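Long-range contacts in DNA helicase RecQ (Deinococcus radiodurans, PDB 4Q48), which probably couples ATP hydrolysis to 3'-5' translocation and the unwinding of duplex DNA, here as a catalytic core of helicase, zinc-binding and RQC domains: residues A183-R188 with H388-E392; A417-S422 with G499-E503. One frame throughout, in Å; residues are numbered along the deposited sequence.

Interaction 1: A183-R188 with H388-E392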
# COMPACT_ATOMS: atom_id res chain seq x y z
N ALA A 183 -1.58 -1.63 -2.22
CA ALA A 183 -2.01 -2.96 -2.63
C ALA A 183 -2.74 -3.73 -1.52
O ALA A 183 -2.56 -4.94 -1.39
CB ALA A 183 -0.81 -3.75 -3.13
N ASP A 184 -3.53 -3.01 -0.72
CA ASP A 184 -4.45 -3.63 0.23
C ASP A 184 -5.20 -4.83 -0.39
O ASP A 184 -5.65 -4.78 -1.53
CB ASP A 184 -5.43 -2.58 0.76
CG ASP A 184 -6.05 -2.97 2.08
OD1 ASP A 184 -5.91 -4.13 2.48
OD2 ASP A 184 -6.67 -2.11 2.74
N GLU A 185 -5.28 -5.93 0.36
CA GLU A 185 -5.67 -7.24 -0.16
C GLU A 185 -7.13 -7.30 -0.56
O GLU A 185 -7.47 -7.88 -1.59
CB GLU A 185 -5.36 -8.28 0.92
CG GLU A 185 -5.74 -9.72 0.66
CD GLU A 185 -5.68 -10.55 1.96
OE1 GLU A 185 -4.92 -10.16 2.89
OE2 GLU A 185 -6.38 -11.58 2.06
N ARG A 186 -8.00 -6.70 0.25
CA ARG A 186 -9.36 -6.33 -0.15
C ARG A 186 -9.48 -5.33 -1.29
O ARG A 186 -10.51 -5.27 -1.98
CB ARG A 186 -10.14 -5.84 1.07
CG ARG A 186 -10.71 -7.01 1.87
CD ARG A 186 -11.32 -6.58 3.18
NE ARG A 186 -10.35 -5.80 3.94
CZ ARG A 186 -10.52 -5.40 5.19
NH1 ARG A 186 -11.63 -5.72 5.84
NH2 ARG A 186 -9.57 -4.70 5.79
N THR A 187 -8.46 -4.50 -1.45
CA THR A 187 -8.44 -3.52 -2.53
C THR A 187 -7.96 -4.14 -3.85
O THR A 187 -8.53 -3.87 -4.90
CB THR A 187 -7.54 -2.34 -2.17
OG1 THR A 187 -7.86 -1.90 -0.83
CG2 THR A 187 -7.75 -1.20 -3.16
N ARG A 188 -6.94 -4.99 -3.78
CA ARG A 188 -6.47 -5.75 -4.94
C ARG A 188 -7.62 -6.54 -5.55
O ARG A 188 -7.71 -6.70 -6.77
CB ARG A 188 -5.35 -6.71 -4.53
CG ARG A 188 -4.08 -6.04 -4.04
CD ARG A 188 -2.90 -6.99 -4.15
NE ARG A 188 -3.06 -8.10 -3.20
CZ ARG A 188 -2.68 -8.03 -1.92
NH1 ARG A 188 -2.11 -6.94 -1.46
NH2 ARG A 188 -2.85 -9.06 -1.10
N HIS A 388 3.99 -8.10 3.04
CA HIS A 388 2.81 -8.93 2.80
C HIS A 388 1.54 -8.08 2.61
O HIS A 388 0.67 -8.39 1.81
CB HIS A 388 2.62 -9.92 3.95
CG HIS A 388 1.30 -10.64 3.92
ND1 HIS A 388 1.07 -11.76 3.16
CD2 HIS A 388 0.12 -10.36 4.54
CE1 HIS A 388 -0.18 -12.16 3.31
NE2 HIS A 388 -0.77 -11.32 4.15
N TYR A 389 1.46 -6.98 3.35
CA TYR A 389 0.34 -6.06 3.23
C TYR A 389 0.22 -5.52 1.80
O TYR A 389 -0.87 -5.25 1.32
CB TYR A 389 0.53 -4.92 4.21
CG TYR A 389 -0.64 -3.99 4.38
CD1 TYR A 389 -1.71 -4.33 5.22
CD2 TYR A 389 -0.68 -2.76 3.72
CE1 TYR A 389 -2.79 -3.46 5.39
CE2 TYR A 389 -1.77 -1.88 3.89
CZ TYR A 389 -2.81 -2.23 4.73
OH TYR A 389 -3.88 -1.37 4.91
N PHE A 390 1.35 -5.40 1.11
CA PHE A 390 1.33 -4.88 -0.25
C PHE A 390 1.33 -6.03 -1.27
O PHE A 390 1.50 -5.81 -2.46
CB PHE A 390 2.53 -3.94 -0.50
CG PHE A 390 2.53 -2.73 0.37
CD1 PHE A 390 1.71 -1.65 0.08
CD2 PHE A 390 3.32 -2.69 1.50
CE1 PHE A 390 1.68 -0.53 0.92
CE2 PHE A 390 3.31 -1.57 2.35
CZ PHE A 390 2.48 -0.49 2.05
N GLY A 391 1.12 -7.25 -0.80
CA GLY A 391 1.03 -8.38 -1.70
C GLY A 391 2.35 -9.00 -2.09
O GLY A 391 2.40 -9.89 -2.94
N GLU A 392 3.45 -8.55 -1.49
CA GLU A 392 4.75 -9.16 -1.74
C GLU A 392 5.06 -10.17 -0.63
O GLU A 392 4.87 -9.87 0.55
CB GLU A 392 5.84 -8.10 -1.81
CG GLU A 392 7.25 -8.66 -1.90
CD GLU A 392 8.28 -7.59 -2.24
OE1 GLU A 392 7.90 -6.41 -2.33
OE2 GLU A 392 9.48 -7.92 -2.41

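Interaction 2: A417-S422 with G499-E503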
# COMPACT_ATOMS: atom_id res chain seq x y z
N ALA A 417 -3.24 -23.43 15.77
CA ALA A 417 -3.56 -22.82 14.49
C ALA A 417 -4.03 -23.89 13.53
O ALA A 417 -5.03 -23.69 12.84
CB ALA A 417 -2.38 -22.06 13.92
N GLN A 418 -3.35 -25.04 13.51
CA GLN A 418 -3.74 -26.13 12.61
C GLN A 418 -5.15 -26.63 12.97
O GLN A 418 -6.02 -26.75 12.09
CB GLN A 418 -2.76 -27.29 12.66
CG GLN A 418 -1.33 -27.02 12.20
CD GLN A 418 -0.39 -28.20 12.52
OE1 GLN A 418 -0.75 -29.14 13.25
NE2 GLN A 418 0.81 -28.15 11.98
N MET A 419 -5.39 -26.90 14.25
CA MET A 419 -6.72 -27.32 14.68
C MET A 419 -7.77 -26.34 14.21
O MET A 419 -8.82 -26.72 13.69
CB MET A 419 -6.81 -27.42 16.17
CG MET A 419 -6.30 -28.67 16.73
SD MET A 419 -6.37 -28.56 18.53
CE MET A 419 -4.83 -29.41 18.93
N ALA A 420 -7.47 -25.06 14.34
CA ALA A 420 -8.44 -24.04 14.01
C ALA A 420 -8.67 -24.02 12.51
O ALA A 420 -9.82 -24.03 12.08
CB ALA A 420 -8.00 -22.67 14.53
N LEU A 421 -7.60 -24.04 11.73
CA LEU A 421 -7.73 -24.03 10.28
C LEU A 421 -8.51 -25.27 9.77
O LEU A 421 -9.32 -25.16 8.84
CB LEU A 421 -6.36 -23.93 9.61
CG LEU A 421 -5.55 -22.63 9.82
CD1 LEU A 421 -4.15 -22.80 9.29
CD2 LEU A 421 -6.17 -21.35 9.25
N SER A 422 -8.29 -26.44 10.37
CA SER A 422 -9.04 -27.58 9.87
C SER A 422 -10.50 -27.42 10.22
O SER A 422 -11.38 -27.69 9.39
CB SER A 422 -8.48 -28.89 10.41
OG SER A 422 -7.15 -29.03 9.95
N GLY A 499 0.40 -22.91 4.37
CA GLY A 499 1.63 -22.64 5.08
C GLY A 499 1.68 -23.33 6.42
O GLY A 499 2.65 -24.05 6.73
N ILE A 500 0.63 -23.15 7.21
CA ILE A 500 0.62 -23.77 8.52
C ILE A 500 0.25 -25.24 8.40
O ILE A 500 0.79 -26.11 9.09
CB ILE A 500 -0.31 -23.00 9.47
CG1 ILE A 500 0.34 -21.65 9.77
CG2 ILE A 500 -0.51 -23.74 10.79
CD1 ILE A 500 -0.36 -20.79 10.78
N LEU A 501 -0.67 -25.53 7.49
CA LEU A 501 -1.27 -26.84 7.36
C LEU A 501 -0.35 -27.91 6.76
O LEU A 501 -0.39 -29.07 7.18
CB LEU A 501 -2.54 -26.71 6.51
CG LEU A 501 -3.77 -26.22 7.28
CD1 LEU A 501 -4.92 -25.85 6.33
CD2 LEU A 501 -4.22 -27.23 8.36
N LYS A 502 0.46 -27.52 5.78
CA LYS A 502 1.25 -28.51 5.05
C LYS A 502 2.74 -28.15 4.91
O LYS A 502 3.57 -29.04 4.81
CB LYS A 502 0.65 -28.75 3.66
CG LYS A 502 -0.83 -29.23 3.69
CD LYS A 502 -0.98 -30.74 3.77
CE LYS A 502 -2.47 -31.16 3.65
NZ LYS A 502 -2.76 -32.13 2.52
N GLU A 503 3.06 -26.86 4.90
CA GLU A 503 4.42 -26.43 4.62
C GLU A 503 5.23 -26.01 5.87
O GLU A 503 6.22 -25.28 5.77
CB GLU A 503 4.37 -25.26 3.64
CG GLU A 503 3.65 -25.50 2.33
CD GLU A 503 3.31 -24.19 1.59
OE1 GLU A 503 3.62 -23.10 2.13
OE2 GLU A 503 2.73 -24.25 0.47

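Interaction 1: A183-R188 with H388-E392
Ala-183 and Phe-390 bring the two backbones together, with their CA atoms 4.5 Å apart and an apolar contact of 4.3 Å between Ala-183 CB and Phe-390 CB. The Phe-390 ring turns its edge, at CD1, to the backbone N of Ala-183, while Phe-207 and Tyr-321 pack against the ring from elsewhere in the chain.

The polar contact is indirect. Tyr-389 has CG anti to its own N (chi1 -171°), and this carries the hydroxyl back to the carboxylate of Asp-184, whose plane lies 30° from that of the ring. Tyr-389 OH and Asp-184 OD2 are 3.6 Å apart and not hydrogen-bonded. Lys-368 NZ joins them, with a salt bridge to Asp-184 OD2 and a hydrogen bond to Tyr-389 OH.

A third set of contacts surrounds the guanidinium of Arg-188, which lies flat between Gly-391 CA on one face and Glu-185 CA on the opposite face. Its modelled position is doubtful, as is the weak bond from NH1 to Tyr-389 O.

Gly-391 has positive phi (85°); its N bonds to His-388 O (2.9 Å) and Glu-392 N to the carbonyl of the residue before His-388, so helix 382-389 ends in a Schellman motif. The contact sets this helix end, in the zinc-binding region, against the start of helix 185-194, shortly after strand 176-180 of the first RecA-like domain, at or just beyond what is probably helicase motif III.

Interaction 2: A417-S422 with G499-E503
Two helices of the RQC domain, which in RecQ proteins is a winged helix, meet where Leu-421 of helix 414-426 fits against Ile-500 and Leu-501 at the end of helix 498-501. The CD1 branch of Leu-421 enters between these neighbours, 3.8 Å from Ile-500 CB and 4.0 Å from Leu-501 CG. Its side chain runs at about a right angle to that of Ile-500. Leu-501 returns the contact with both methyls, CD1 and CD2 each lying 4.1 Å from Leu-421 CB.

One turn earlier, Ala-417 and Gln-418 meet the methyls of the same isoleucine. With CG2 anti to the backbone N and CG1 beside it (chi1 -70°), Ile-500 presents two methyls to this turn: CD1 sits 3.9 Å from Ala-417 CB, and CG2 lies 3.7 Å from Gln-418 CG. The glutamine chain, extended beyond CG, carries NE2 to 3.5 Å from Ile-500 O without a hydrogen bond.

No hydrogen bond links the segments. Ser-422 OG gives its weak bond to Gln-418 O within its own helix, and only touches Leu-501 CD2 across the contact. Leu-477 of helix 467-479 covers both Ala-417 and Ile-500, and Tyr-482 touches Leu-421 and Ile-500. Aliphatic side chains from three helices thereby converge in the hydrophobic core of a helix-turn-helix-type, winged-helix domain.

Overall arrangement
From the N terminus, six strands of the seven-stranded parallel sheet of the first RecA-like domain precede residues 183-188. Helix 185-194 and strand 202-204 then complete that domain before the second, six-stranded RecA-like domain and the helices 342-354 and 359-376 form, and residues 388-392 return to close interaction 1, a loop of 199 intervening residues. That contact ties the first helicase domain to the zinc-binding region. Interaction 2 opens later, in series with no nesting or crossing, and closes a shorter loop of 76 residues within the RQC domain. The contact centres are 22 Å apart and their nearest atoms about 11 Å; they do not touch. Interaction 1 joins two domains, interaction 2 two helices of one.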